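Local coordinates for protein UDP-N-acetylglucosamine 2-epimerase (Methanocaldococcus jannaschii, PDB 4NES) that probably catalyses the reversible C-2 epimerisation of UDP-N-acetylglucosamine to UDP-N-acetylmannosamine, and binds UDP-N-acetylglucosamine together with UDP, at residues G119-D124 with L135-S140; R125-E130 with R208-D213; I131-T136 with N308-E313. All coordinates share one frame; numbering follows the deposited sequence.

Contact 1 (G119-D124 with L135-S140); sequences GLRSFD and LTDHIS
Gly119 and Asp137 bring the two backbones closest, 6.8 Å between their CA atoms, where the irregular chain of 119-124 passes the end of helix 128-138; the positive phi of Gly119 (91°) suits glycine, because a CB there would press on the preceding carbonyl oxygen. Asp137 points toward the loop, and its OD2 accepts from Gly119 N at 3.0 Å, on the syn side but tilted out of the carboxylate plane. The Arg121 side chain meets that of Asp137 from the opposite direction. Its chain turns at chi2 (-72°) and presents the guanidinium end-on, NH1 and NH2 each 2.9 Å from Asp137 OD2; NH2 takes the anti lone pair, and the two planes are nearly coplanar, 23° apart. Both hydrogen bonds are bent, as expected of a fork closing on one oxygen. This buried salt bridge ties the loop after strand 112-116 to the helix that makes the beta-alpha-beta crossover to strand 142-145, within the N-terminal Rossmann-like domain of the GT-B fold. The other carboxylate oxygen, Asp137 OD1, is bonded to His115 ND1 on strand 112-116, while Glu157 pairs with NE of Arg121. Arg121 NH1 also donates back to Leu120 O at 2.8 Å, from above the carbonyl plane, which further fixes the rotation of the guanidinium. Arg121 CB lies 3.4 Å above the plane of the Phe123 ring, toward its rim.

Contact 2 (R125-E130 with R208-D213); sequences RNMPEE and RAENVD. With UD1 (uridine-diphosphate-N-acetylglucosamine), chain B; UDP (uridine-5'-diphosphate), chain C.
Two bends in Arg208, at chi2 (-90°) and chi3 (67°), and one in Glu129, at chi2 (81°), bring guanidinium and carboxylate together in the substrate pocket. The contact spans the cleft of the GT-B fold: helix 128-138 belongs to the N-terminal domain, and Arg208, N-cap of helix 209-212, to the C-terminal one. Arg208 NH2 donates to Glu129 OE2 at 3.0 Å in a salt bridge whose two planes stand almost perpendicular, the nitrogen coming from well above the carboxylate plane. Both groups also hold ligand. Glu129 OE2 receives the O3' hydroxyl of UDP-N-acetylglucosamine at 2.7 Å, and Arg208 NH2 reaches O4' of the same sugar at 2.9 Å. Arg208 NH1 binds the beta-phosphate oxygen O2B of UDP, also at 2.9 Å, so one guanidinium edge joins both nucleotides to the interdomain bridge. Arg208 follows directly on His207, probably the active-site histidine by similarity to relatives. On the far side from the ligands a water has all four of its bonds filled: it accepts from Arg208 NE and Ala209 N and donates to Glu129 OE1 and Glu210 OE1, linking two carboxylates whose OE1 atoms lie 4.6 Å apart. Beside it, selenomethionine Met127, its chain bent only at the terminal methyl, crosses Arg208 at about a right angle, CE resting 3.8 Å from Arg208 CD. That same methyl, Met127 CE, packs tightly against Glu210 OE2, at 3.1 Å.

Contact 3 (I131-T136 with N308-E313); sequences INRVLT and NTERPE
Arg133 and Glu310 meet at about a right angle, flank to face: the aliphatic CG of Glu310 lies over one face of the Arg133 guanidinium, 3.6 Å from NH2. With CG of Arg133 anti to the backbone N (chi1 -159°) and the next torsion also extended, the side chain stands straight out from helix 128-138 toward the loop before it turns at chi3. Glu310 has its CG between the backbone N and the carbonyl carbon (chi1 56°), a tight conformation that folds the chain over the guanidinium instead of sending the carboxylate head-on into it. The two planes are 49° apart, and the direct ion pair is long, 4.0 Å from Arg133 NH2 to Glu310 OE1. A water makes up the distance. It lies at the guanidinium edge, accepts from Arg133 NH2 at 2.8 Å and donates to Glu310 OE1 at 2.8 Å. Both groups have stronger partners outside the contact: Asp95 pairs with Arg133 NH2, Glu130 with NH1, and Arg306 with Glu310 OE2. That same OE2 takes Arg311 NH1 at 2.9 Å, from above the carboxylate plane but within the plane of the Arg311 guanidinium, so the carboxylate is shared by Arg133 and Arg311. A glutamine in place of Glu310 would probably leave Arg306 and Arg311 without their shared negative mate and weaken the charge link to Arg133. Thr309 OG1 accepts from Arg311 N, an ST turn that shapes the loop at this point. The resulting buried network of alternating charges bridges the two Rossmann-like domains of the GT-B fold, close to the cleft that holds both nucleotides.

How the contacts relate
From the N terminus, the loop after strand 112-116 and helix 128-138 supply the first segments of all three contacts in succession. Contact 1 closes the shortest loop, inside the N-terminal domain, returning to the helix end at 135-140. Contacts 2 and 3 run on to the C-terminal domain, at 208-213 and 308-313, and join the domains, contact 2 in the ligand-binding cleft and contact 3 near it. Contact 2 crosses both others along the chain, while contact 3 begins where contact 1 ends, sharing Leu135 and Thr136. Glu130 binds the backbone of Ser122 and Phe123, linking contacts 1 and 2. The same helix also packs on the second subunit, bringing the dimer interface close to the interdomain joints.

Contact 1 (G119-D124 with L135-S140)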
loop_
_atom_site.group_PDB
_atom_site.type_symbol
_atom_site.label_atom_id
_atom_site.label_comp_id
_atom_site.label_asym_id
_atom_site.label_seq_id
_atom_site.Cartn_x
_atom_site.Cartn_y
_atom_site.Cartn_z
ATOM N N GLY A 119 -7.703 -3.371 -11.309
ATOM C CA GLY A 119 -6.964 -3.065 -12.516
ATOM C C GLY A 119 -7.345 -1.783 -13.223
ATOM O O GLY A 119 -6.747 -1.439 -14.240
ATOM N N LEU A 120 -8.354 -1.075 -12.723
ATOM C CA LEU A 120 -8.712 0.207 -13.327
ATOM C C LEU A 120 -7.572 1.200 -13.087
ATOM O O LEU A 120 -6.995 1.247 -11.994
ATOM C CB LEU A 120 -10.014 0.753 -12.748
ATOM C CG LEU A 120 -11.329 0.101 -13.182
ATOM C CD1 LEU A 120 -11.397 -1.352 -12.806
ATOM C CD2 LEU A 120 -12.498 0.859 -12.563
ATOM N N ARG A 121 -7.223 1.977 -14.110
ATOM C CA ARG A 121 -6.158 2.974 -13.971
ATOM C C ARG A 121 -6.515 4.276 -14.673
ATOM O O ARG A 121 -6.885 4.272 -15.849
ATOM C CB ARG A 121 -4.834 2.448 -14.544
ATOM C CG ARG A 121 -4.279 1.177 -13.884
ATOM C CD ARG A 121 -3.736 1.475 -12.486
ATOM N NE ARG A 121 -3.145 0.290 -11.871
ATOM C CZ ARG A 121 -3.800 -0.560 -11.088
ATOM N NH1 ARG A 121 -5.086 -0.371 -10.804
ATOM N NH2 ARG A 121 -3.159 -1.610 -10.583
ATOM N N SER A 122 -6.377 5.381 -13.951
ATOM C CA SER A 122 -6.443 6.714 -14.548
ATOM C C SER A 122 -5.034 7.207 -14.876
ATOM O O SER A 122 -4.865 8.128 -15.677
ATOM C CB SER A 122 -7.086 7.690 -13.573
ATOM O OG SER A 122 -6.206 7.917 -12.484
ATOM N N PHE A 123 -4.032 6.603 -14.233
ATOM C CA PHE A 123 -2.628 7.026 -14.333
ATOM C C PHE A 123 -2.407 8.442 -13.821
ATOM O O PHE A 123 -1.446 9.121 -14.190
ATOM C CB PHE A 123 -2.084 6.813 -15.748
ATOM C CG PHE A 123 -2.221 5.399 -16.218
ATOM C CD1 PHE A 123 -1.470 4.389 -15.637
ATOM C CD2 PHE A 123 -3.127 5.071 -17.209
ATOM C CE1 PHE A 123 -1.609 3.076 -16.055
ATOM C CE2 PHE A 123 -3.275 3.759 -17.633
ATOM C CZ PHE A 123 -2.505 2.763 -17.054
ATOM N N ASP A 124 -3.322 8.864 -12.961
ATOM C CA ASP A 124 -3.188 10.074 -12.180
ATOM C C ASP A 124 -2.862 9.564 -10.786
ATOM O O ASP A 124 -3.625 9.802 -9.848
ATOM C CB ASP A 124 -4.532 10.806 -12.157
ATOM C CG ASP A 124 -4.427 12.237 -11.660
ATOM O OD1 ASP A 124 -3.375 12.620 -11.104
ATOM O OD2 ASP A 124 -5.417 12.979 -11.830
ATOM N N LEU A 135 -2.334 0.055 -4.866
ATOM C CA LEU A 135 -1.794 -0.655 -3.712
ATOM C C LEU A 135 -2.582 -1.926 -3.420
ATOM O O LEU A 135 -2.015 -2.999 -3.206
ATOM C CB LEU A 135 -1.772 0.254 -2.484
ATOM C CG LEU A 135 -0.843 1.463 -2.606
ATOM C CD1 LEU A 135 -0.787 2.200 -1.282
ATOM C CD2 LEU A 135 0.553 1.058 -3.041
ATOM N N THR A 136 -3.909 -1.814 -3.458
ATOM C CA THR A 136 -4.761 -2.964 -3.200
ATOM C C THR A 136 -4.510 -4.069 -4.222
ATOM O O THR A 136 -4.421 -5.251 -3.852
ATOM C CB THR A 136 -6.240 -2.562 -3.211
ATOM O OG1 THR A 136 -6.488 -1.652 -2.131
ATOM C CG2 THR A 136 -7.123 -3.777 -3.032
ATOM N N ASP A 137 -4.395 -3.698 -5.495
ATOM C CA ASP A 137 -4.157 -4.699 -6.537
ATOM C C ASP A 137 -2.878 -5.485 -6.250
ATOM O O ASP A 137 -2.820 -6.686 -6.493
ATOM C CB ASP A 137 -4.090 -4.056 -7.934
ATOM C CG ASP A 137 -5.457 -3.667 -8.480
ATOM O OD1 ASP A 137 -6.468 -4.209 -8.000
ATOM O OD2 ASP A 137 -5.501 -2.831 -9.409
ATOM N N HIS A 138 -1.858 -4.820 -5.715
ATOM C CA HIS A 138 -0.594 -5.488 -5.491
ATOM C C HIS A 138 -0.533 -6.358 -4.247
ATOM O O HIS A 138 0.461 -7.044 -4.029
ATOM C CB HIS A 138 0.549 -4.479 -5.525
ATOM C CG HIS A 138 0.892 -4.051 -6.904
ATOM N ND1 HIS A 138 1.839 -4.690 -7.666
ATOM C CD2 HIS A 138 0.360 -3.084 -7.698
ATOM C CE1 HIS A 138 1.904 -4.125 -8.863
ATOM N NE2 HIS A 138 1.009 -3.146 -8.900
ATOM N N ILE A 139 -1.589 -6.346 -3.440
ATOM C CA ILE A 139 -1.660 -7.290 -2.323
ATOM C C ILE A 139 -2.863 -8.225 -2.416
ATOM O O ILE A 139 -3.205 -8.908 -1.446
ATOM C CB ILE A 139 -1.619 -6.585 -0.949
ATOM C CG1 ILE A 139 -2.582 -5.405 -0.927
ATOM C CG2 ILE A 139 -0.193 -6.144 -0.617
ATOM C CD1 ILE A 139 -2.638 -4.699 0.410
ATOM N N SER A 140 -3.488 -8.286 -3.585
ATOM C CA SER A 140 -4.663 -9.137 -3.772
ATOM C C SER A 140 -4.295 -10.529 -4.261
ATOM O O SER A 140 -3.377 -10.693 -5.057
ATOM C CB SER A 140 -5.612 -8.500 -4.785
ATOM O OG SER A 140 -6.206 -7.337 -4.251
#

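Contact 2 (R125-E130 with R208-D213)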
loop_
_atom_site.group_PDB
_atom_site.type_symbol
_atom_site.label_atom_id
_atom_site.label_comp_id
_atom_site.label_asym_id
_atom_site.label_seq_id
_atom_site.Cartn_x
_atom_site.Cartn_y
_atom_site.Cartn_z
ATOM N N ARG A 125 -1.737 8.855 -10.647
ATOM C CA ARG A 125 -1.385 8.200 -9.378
ATOM C C ARG A 125 -1.130 9.209 -8.249
ATOM O O ARG A 125 -0.637 8.857 -7.175
ATOM C CB ARG A 125 -0.223 7.199 -9.546
ATOM C CG ARG A 125 -0.273 6.017 -8.563
ATOM C CD ARG A 125 0.821 4.958 -8.799
ATOM N NE ARG A 125 0.472 4.013 -9.862
ATOM C CZ ARG A 125 1.184 2.933 -10.181
ATOM N NH1 ARG A 125 2.299 2.641 -9.513
ATOM N NH2 ARG A 125 0.776 2.141 -11.169
ATOM N N ASN A 126 -1.501 10.459 -8.502
ATOM C CA ASN A 126 -1.589 11.472 -7.464
ATOM C C ASN A 126 -2.989 11.527 -6.795
ATOM O O ASN A 126 -3.114 12.070 -5.695
ATOM C CB ASN A 126 -1.175 12.844 -8.029
ATOM C CG ASN A 126 0.263 12.859 -8.564
ATOM O OD1 ASN A 126 1.179 12.318 -7.944
ATOM N ND2 ASN A 126 0.459 13.488 -9.719
HETATM N N MSE A 127 -4.017 10.972 -7.464
HETATM C CA MSE A 127 -5.408 10.820 -6.947
HETATM C C MSE A 127 -5.449 9.815 -5.777
HETATM O O MSE A 127 -4.826 8.778 -5.877
HETATM C CB MSE A 127 -6.351 10.241 -8.041
HETATM C CG MSE A 127 -6.855 11.157 -9.201
HETATM SE SE MSE A 127 -8.315 10.377 -10.346
HETATM C CE MSE A 127 -9.628 10.127 -8.904
ATOM N N PRO A 128 -6.222 10.082 -4.694
ATOM C CA PRO A 128 -6.196 9.055 -3.643
ATOM C C PRO A 128 -6.807 7.725 -4.093
ATOM O O PRO A 128 -6.356 6.661 -3.652
ATOM C CB PRO A 128 -7.015 9.674 -2.500
ATOM C CG PRO A 128 -7.821 10.772 -3.137
ATOM C CD PRO A 128 -7.031 11.256 -4.311
ATOM N N GLU A 129 -7.799 7.775 -4.973
ATOM C CA GLU A 129 -8.408 6.545 -5.469
ATOM C C GLU A 129 -7.423 5.710 -6.262
ATOM O O GLU A 129 -7.428 4.485 -6.150
ATOM C CB GLU A 129 -9.631 6.847 -6.339
ATOM C CG GLU A 129 -10.844 7.343 -5.565
ATOM C CD GLU A 129 -10.781 8.826 -5.217
ATOM O OE1 GLU A 129 -9.828 9.541 -5.616
ATOM O OE2 GLU A 129 -11.709 9.282 -4.515
ATOM N N GLU A 130 -6.578 6.364 -7.062
ATOM C CA GLU A 130 -5.600 5.642 -7.865
ATOM C C GLU A 130 -4.582 4.976 -6.945
ATOM O O GLU A 130 -4.224 3.816 -7.151
ATOM C CB GLU A 130 -4.928 6.587 -8.882
ATOM C CG GLU A 130 -3.942 5.924 -9.863
ATOM C CD GLU A 130 -4.590 5.253 -11.070
ATOM O OE1 GLU A 130 -5.820 5.069 -11.096
ATOM O OE2 GLU A 130 -3.861 4.893 -12.019
ATOM N N ARG A 208 -15.390 14.552 -6.793
ATOM C CA ARG A 208 -13.965 14.184 -6.730
ATOM C C ARG A 208 -13.228 15.202 -5.879
ATOM O O ARG A 208 -13.453 16.407 -6.021
ATOM C CB ARG A 208 -13.322 14.160 -8.119
ATOM C CG ARG A 208 -13.814 13.063 -9.060
ATOM C CD ARG A 208 -13.010 11.770 -8.969
ATOM N NE ARG A 208 -13.144 11.072 -7.693
ATOM C CZ ARG A 208 -14.171 10.306 -7.353
ATOM N NH1 ARG A 208 -15.208 10.154 -8.176
ATOM N NH2 ARG A 208 -14.171 9.705 -6.168
ATOM N N ALA A 209 -12.337 14.729 -5.016
ATOM C CA ALA A 209 -11.570 15.622 -4.152
ATOM C C ALA A 209 -10.852 16.696 -4.968
ATOM O O ALA A 209 -10.843 17.878 -4.596
ATOM C CB ALA A 209 -10.570 14.831 -3.320
ATOM N N GLU A 210 -10.270 16.292 -6.094
ATOM C CA GLU A 210 -9.468 17.215 -6.900
ATOM C C GLU A 210 -10.316 18.296 -7.577
ATOM O O GLU A 210 -9.788 19.311 -8.033
ATOM C CB GLU A 210 -8.642 16.444 -7.932
ATOM C CG GLU A 210 -9.457 15.521 -8.836
ATOM C CD GLU A 210 -9.617 14.094 -8.301
ATOM O OE1 GLU A 210 -9.501 13.857 -7.081
ATOM O OE2 GLU A 210 -9.866 13.197 -9.129
ATOM N N ASN A 211 -11.631 18.086 -7.636
ATOM C CA ASN A 211 -12.544 19.060 -8.232
ATOM C C ASN A 211 -13.231 19.966 -7.226
ATOM O O ASN A 211 -13.505 21.129 -7.519
ATOM C CB ASN A 211 -13.648 18.355 -9.032
ATOM C CG ASN A 211 -13.204 17.945 -10.418
ATOM O OD1 ASN A 211 -12.291 18.532 -10.997
ATOM N ND2 ASN A 211 -13.872 16.938 -10.974
ATOM N N VAL A 212 -13.554 19.440 -6.053
ATOM C CA VAL A 212 -14.387 20.205 -5.135
ATOM C C VAL A 212 -13.603 20.777 -3.958
ATOM O O VAL A 212 -14.074 21.697 -3.293
ATOM C CB VAL A 212 -15.614 19.386 -4.626
ATOM C CG1 VAL A 212 -16.412 18.794 -5.799
ATOM C CG2 VAL A 212 -15.171 18.274 -3.663
ATOM N N ASP A 213 -12.413 20.244 -3.703
ATOM C CA ASP A 213 -11.566 20.766 -2.625
ATOM C C ASP A 213 -10.732 21.957 -3.098
ATOM O O ASP A 213 -10.126 22.650 -2.285
ATOM C CB ASP A 213 -10.596 19.707 -2.093
ATOM C CG ASP A 213 -11.282 18.561 -1.380
ATOM O OD1 ASP A 213 -12.525 18.566 -1.204
ATOM O OD2 ASP A 213 -10.552 17.630 -0.982
HETATM C "C1'" UD1 B . -15.326 8.715 -0.633
HETATM C "C2'" UD1 B . -14.252 8.042 -1.432
HETATM C "C3'" UD1 B . -14.469 8.204 -2.858
HETATM C "C4'" UD1 B . -15.808 7.788 -3.294
HETATM C "C5'" UD1 B . -16.868 8.421 -2.428
HETATM C "C6'" UD1 B . -18.221 7.879 -2.698
HETATM C "C7'" UD1 B . -11.980 7.986 -0.242
HETATM C "C8'" UD1 B . -10.682 8.697 0.004
HETATM N "N2'" UD1 B . -12.935 8.645 -1.104
HETATM O "O1'" UD1 B . -15.284 10.075 -0.879
HETATM O "O3'" UD1 B . -13.472 7.458 -3.580
HETATM O "O4'" UD1 B . -16.033 8.143 -4.649
HETATM O "O5'" UD1 B . -16.611 8.173 -1.050
HETATM O "O6'" UD1 B . -19.250 8.779 -2.515
HETATM O "O7'" UD1 B . -12.211 6.892 0.277
HETATM N N1 UD1 B . -19.787 13.141 4.539
HETATM C C2 UD1 B . -20.972 13.216 5.148
HETATM N N3 UD1 B . -21.684 12.114 5.378
HETATM C C4 UD1 B . -21.227 10.906 5.021
HETATM C C5 UD1 B . -20.000 10.792 4.383
HETATM C C6 UD1 B . -19.279 11.950 4.141
HETATM O O2 UD1 B . -21.423 14.291 5.490
HETATM O O4 UD1 B . -21.972 9.790 5.269
HETATM C C1B UD1 B . -18.989 14.357 4.258
HETATM C C2B UD1 B . -18.132 14.802 5.373
HETATM O "O2'" UD1 B . -18.070 16.207 5.387
HETATM C C3B UD1 B . -16.838 14.254 5.036
HETATM C C4B UD1 B . -16.817 14.397 3.559
HETATM O O4B UD1 B . -18.141 14.159 3.124
HETATM O O3B UD1 B . -15.750 14.891 5.659
HETATM C C5B UD1 B . -15.901 13.431 2.898
HETATM O O5B UD1 B . -16.092 12.085 3.255
HETATM P PA UD1 B . -15.051 11.009 2.843
HETATM O O1A UD1 B . -13.729 11.362 3.452
HETATM O O2A UD1 B . -15.547 9.672 3.288
HETATM O O3A UD1 B . -14.845 11.079 1.294
HETATM P PB UD1 B . -15.919 11.122 0.116
HETATM O O1B UD1 B . -15.823 12.463 -0.534
HETATM O O2B UD1 B . -17.278 10.696 0.601
HETATM N N1 UDP C . -25.966 7.215 -6.687
HETATM C C2 UDP C . -27.131 7.119 -6.004
HETATM N N3 UDP C . -27.775 8.242 -5.618
HETATM C C4 UDP C . -27.298 9.478 -5.884
HETATM C C5 UDP C . -26.093 9.616 -6.586
HETATM C C6 UDP C . -25.438 8.441 -6.970
HETATM O O2 UDP C . -27.609 6.014 -5.736
HETATM O O4 UDP C . -27.998 10.602 -5.455
HETATM C "C1'" UDP C . -25.192 6.028 -7.095
HETATM C "C2'" UDP C . -24.928 5.833 -8.494
HETATM O "O2'" UDP C . -26.056 5.286 -9.140
HETATM C "C3'" UDP C . -23.739 4.970 -8.494
HETATM C "C4'" UDP C . -23.052 5.314 -7.257
HETATM O "O4'" UDP C . -23.887 6.192 -6.544
HETATM O "O3'" UDP C . -24.029 3.599 -8.497
HETATM C "C5'" UDP C . -21.758 6.025 -7.467
HETATM O "O5'" UDP C . -21.190 6.452 -6.254
HETATM P PA UDP C . -20.314 7.767 -6.137
HETATM O O1A UDP C . -20.615 8.408 -4.799
HETATM O O2A UDP C . -20.627 8.680 -7.303
HETATM O O3A UDP C . -18.794 7.346 -6.104
HETATM P PB UDP C . -17.769 6.840 -7.177
HETATM O O1B UDP C . -18.449 5.870 -8.131
HETATM O O2B UDP C . -17.188 8.032 -7.893
HETATM O O3B UDP C . -16.728 6.167 -6.327
HETATM O O HOH W 1 -11.204 12.026 -5.836
#

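Contact 3 (I131-T136 with N308-E313)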
loop_
_atom_site.group_PDB
_atom_site.type_symbol
_atom_site.label_atom_id
_atom_site.label_comp_id
_atom_site.label_asym_id
_atom_site.label_seq_id
_atom_site.Cartn_x
_atom_site.Cartn_y
_atom_site.Cartn_z
ATOM N N ILE A 131 -4.138 5.694 -5.914
ATOM C CA ILE A 131 -3.229 5.115 -4.920
ATOM C C ILE A 131 -3.866 3.895 -4.280
ATOM O O ILE A 131 -3.261 2.825 -4.231
ATOM C CB ILE A 131 -2.837 6.135 -3.834
ATOM C CG1 ILE A 131 -1.913 7.207 -4.424
ATOM C CG2 ILE A 131 -2.141 5.442 -2.674
ATOM C CD1 ILE A 131 -1.798 8.461 -3.572
ATOM N N ASN A 132 -5.110 4.040 -3.827
ATOM C CA ASN A 132 -5.795 2.952 -3.143
ATOM C C ASN A 132 -5.912 1.719 -4.022
ATOM O O ASN A 132 -5.678 0.592 -3.583
ATOM C CB ASN A 132 -7.187 3.386 -2.690
ATOM C CG ASN A 132 -7.149 4.360 -1.532
ATOM O OD1 ASN A 132 -6.147 4.449 -0.817
ATOM N ND2 ASN A 132 -8.243 5.106 -1.341
ATOM N N ARG A 133 -6.285 1.932 -5.275
ATOM C CA ARG A 133 -6.520 0.805 -6.159
ATOM C C ARG A 133 -5.221 0.110 -6.555
ATOM O O ARG A 133 -5.172 -1.115 -6.586
ATOM C CB ARG A 133 -7.291 1.247 -7.400
ATOM C CG ARG A 133 -8.015 0.117 -8.118
ATOM C CD ARG A 133 -8.687 0.597 -9.409
ATOM N NE ARG A 133 -9.456 1.828 -9.218
ATOM C CZ ARG A 133 -9.008 3.042 -9.539
ATOM N NH1 ARG A 133 -7.807 3.181 -10.085
ATOM N NH2 ARG A 133 -9.756 4.121 -9.329
ATOM N N VAL A 134 -4.188 0.884 -6.863
ATOM C CA VAL A 134 -2.893 0.310 -7.224
ATOM C C VAL A 134 -2.334 -0.516 -6.064
ATOM O O VAL A 134 -1.945 -1.671 -6.248
ATOM C CB VAL A 134 -1.878 1.390 -7.647
ATOM C CG1 VAL A 134 -0.472 0.792 -7.784
ATOM C CG2 VAL A 134 -2.289 2.049 -8.954
ATOM N N LEU A 135 -2.334 0.055 -4.866
ATOM C CA LEU A 135 -1.794 -0.655 -3.712
ATOM C C LEU A 135 -2.582 -1.926 -3.420
ATOM O O LEU A 135 -2.015 -2.999 -3.206
ATOM C CB LEU A 135 -1.772 0.254 -2.484
ATOM C CG LEU A 135 -0.843 1.463 -2.606
ATOM C CD1 LEU A 135 -0.787 2.200 -1.282
ATOM C CD2 LEU A 135 0.553 1.058 -3.041
ATOM N N THR A 136 -3.909 -1.814 -3.458
ATOM C CA THR A 136 -4.761 -2.964 -3.200
ATOM C C THR A 136 -4.510 -4.069 -4.222
ATOM O O THR A 136 -4.421 -5.251 -3.852
ATOM C CB THR A 136 -6.240 -2.562 -3.211
ATOM O OG1 THR A 136 -6.488 -1.652 -2.131
ATOM C CG2 THR A 136 -7.123 -3.777 -3.032
ATOM N N ASN A 308 -8.991 12.932 -16.901
ATOM C CA ASN A 308 -8.762 11.543 -17.261
ATOM C C ASN A 308 -9.815 10.688 -16.594
ATOM O O ASN A 308 -10.576 11.170 -15.756
ATOM C CB ASN A 308 -7.371 11.089 -16.829
ATOM C CG ASN A 308 -7.071 11.457 -15.407
ATOM O OD1 ASN A 308 -7.766 11.026 -14.489
ATOM N ND2 ASN A 308 -6.039 12.272 -15.206
ATOM N N THR A 309 -9.874 9.423 -16.982
ATOM C CA THR A 309 -10.811 8.505 -16.363
ATOM C C THR A 309 -10.165 7.135 -16.232
ATOM O O THR A 309 -9.253 6.792 -16.985
ATOM C CB THR A 309 -12.138 8.400 -17.164
ATOM O OG1 THR A 309 -13.001 7.457 -16.517
ATOM C CG2 THR A 309 -11.880 7.922 -18.598
ATOM N N GLU A 310 -10.625 6.355 -15.264
ATOM C CA GLU A 310 -10.130 4.996 -15.110
ATOM C C GLU A 310 -11.086 4.005 -15.752
ATOM O O GLU A 310 -10.889 2.799 -15.658
ATOM C CB GLU A 310 -9.827 4.636 -13.644
ATOM C CG GLU A 310 -10.968 4.810 -12.663
ATOM C CD GLU A 310 -11.307 6.263 -12.453
ATOM O OE1 GLU A 310 -10.449 7.012 -11.936
ATOM O OE2 GLU A 310 -12.422 6.652 -12.836
ATOM N N ARG A 311 -12.113 4.517 -16.426
ATOM C CA ARG A 311 -12.911 3.660 -17.304
ATOM C C ARG A 311 -12.891 4.215 -18.724
ATOM O O ARG A 311 -13.902 4.713 -19.236
ATOM C CB ARG A 311 -14.333 3.349 -16.763
ATOM C CG ARG A 311 -15.102 4.501 -16.134
ATOM C CD ARG A 311 -14.723 4.718 -14.671
ATOM N NE ARG A 311 -15.160 3.644 -13.775
ATOM C CZ ARG A 311 -14.898 3.614 -12.472
ATOM N NH1 ARG A 311 -14.173 4.570 -11.914
ATOM N NH2 ARG A 311 -15.340 2.608 -11.729
ATOM N N PRO A 312 -11.723 4.120 -19.383
ATOM C CA PRO A 312 -11.526 4.694 -20.710
ATOM C C PRO A 312 -12.365 3.998 -21.762
ATOM O O PRO A 312 -12.528 4.565 -22.831
ATOM C CB PRO A 312 -10.033 4.447 -20.979
ATOM C CG PRO A 312 -9.707 3.260 -20.133
ATOM C CD PRO A 312 -10.486 3.481 -18.891
ATOM N N GLU A 313 -12.875 2.804 -21.457
ATOM C CA GLU A 313 -13.701 2.073 -22.408
ATOM C C GLU A 313 -14.961 2.879 -22.759
ATOM O O GLU A 313 -15.456 2.810 -23.878
ATOM C CB GLU A 313 -14.050 0.675 -21.871
ATOM C CG GLU A 313 -12.906 0.010 -21.066
ATOM C CD GLU A 313 -12.832 0.520 -19.645
ATOM O OE1 GLU A 313 -13.667 1.375 -19.322
ATOM O OE2 GLU A 313 -11.961 0.063 -18.824
HETATM O O HOH W 2 -8.207 6.261 -10.362
#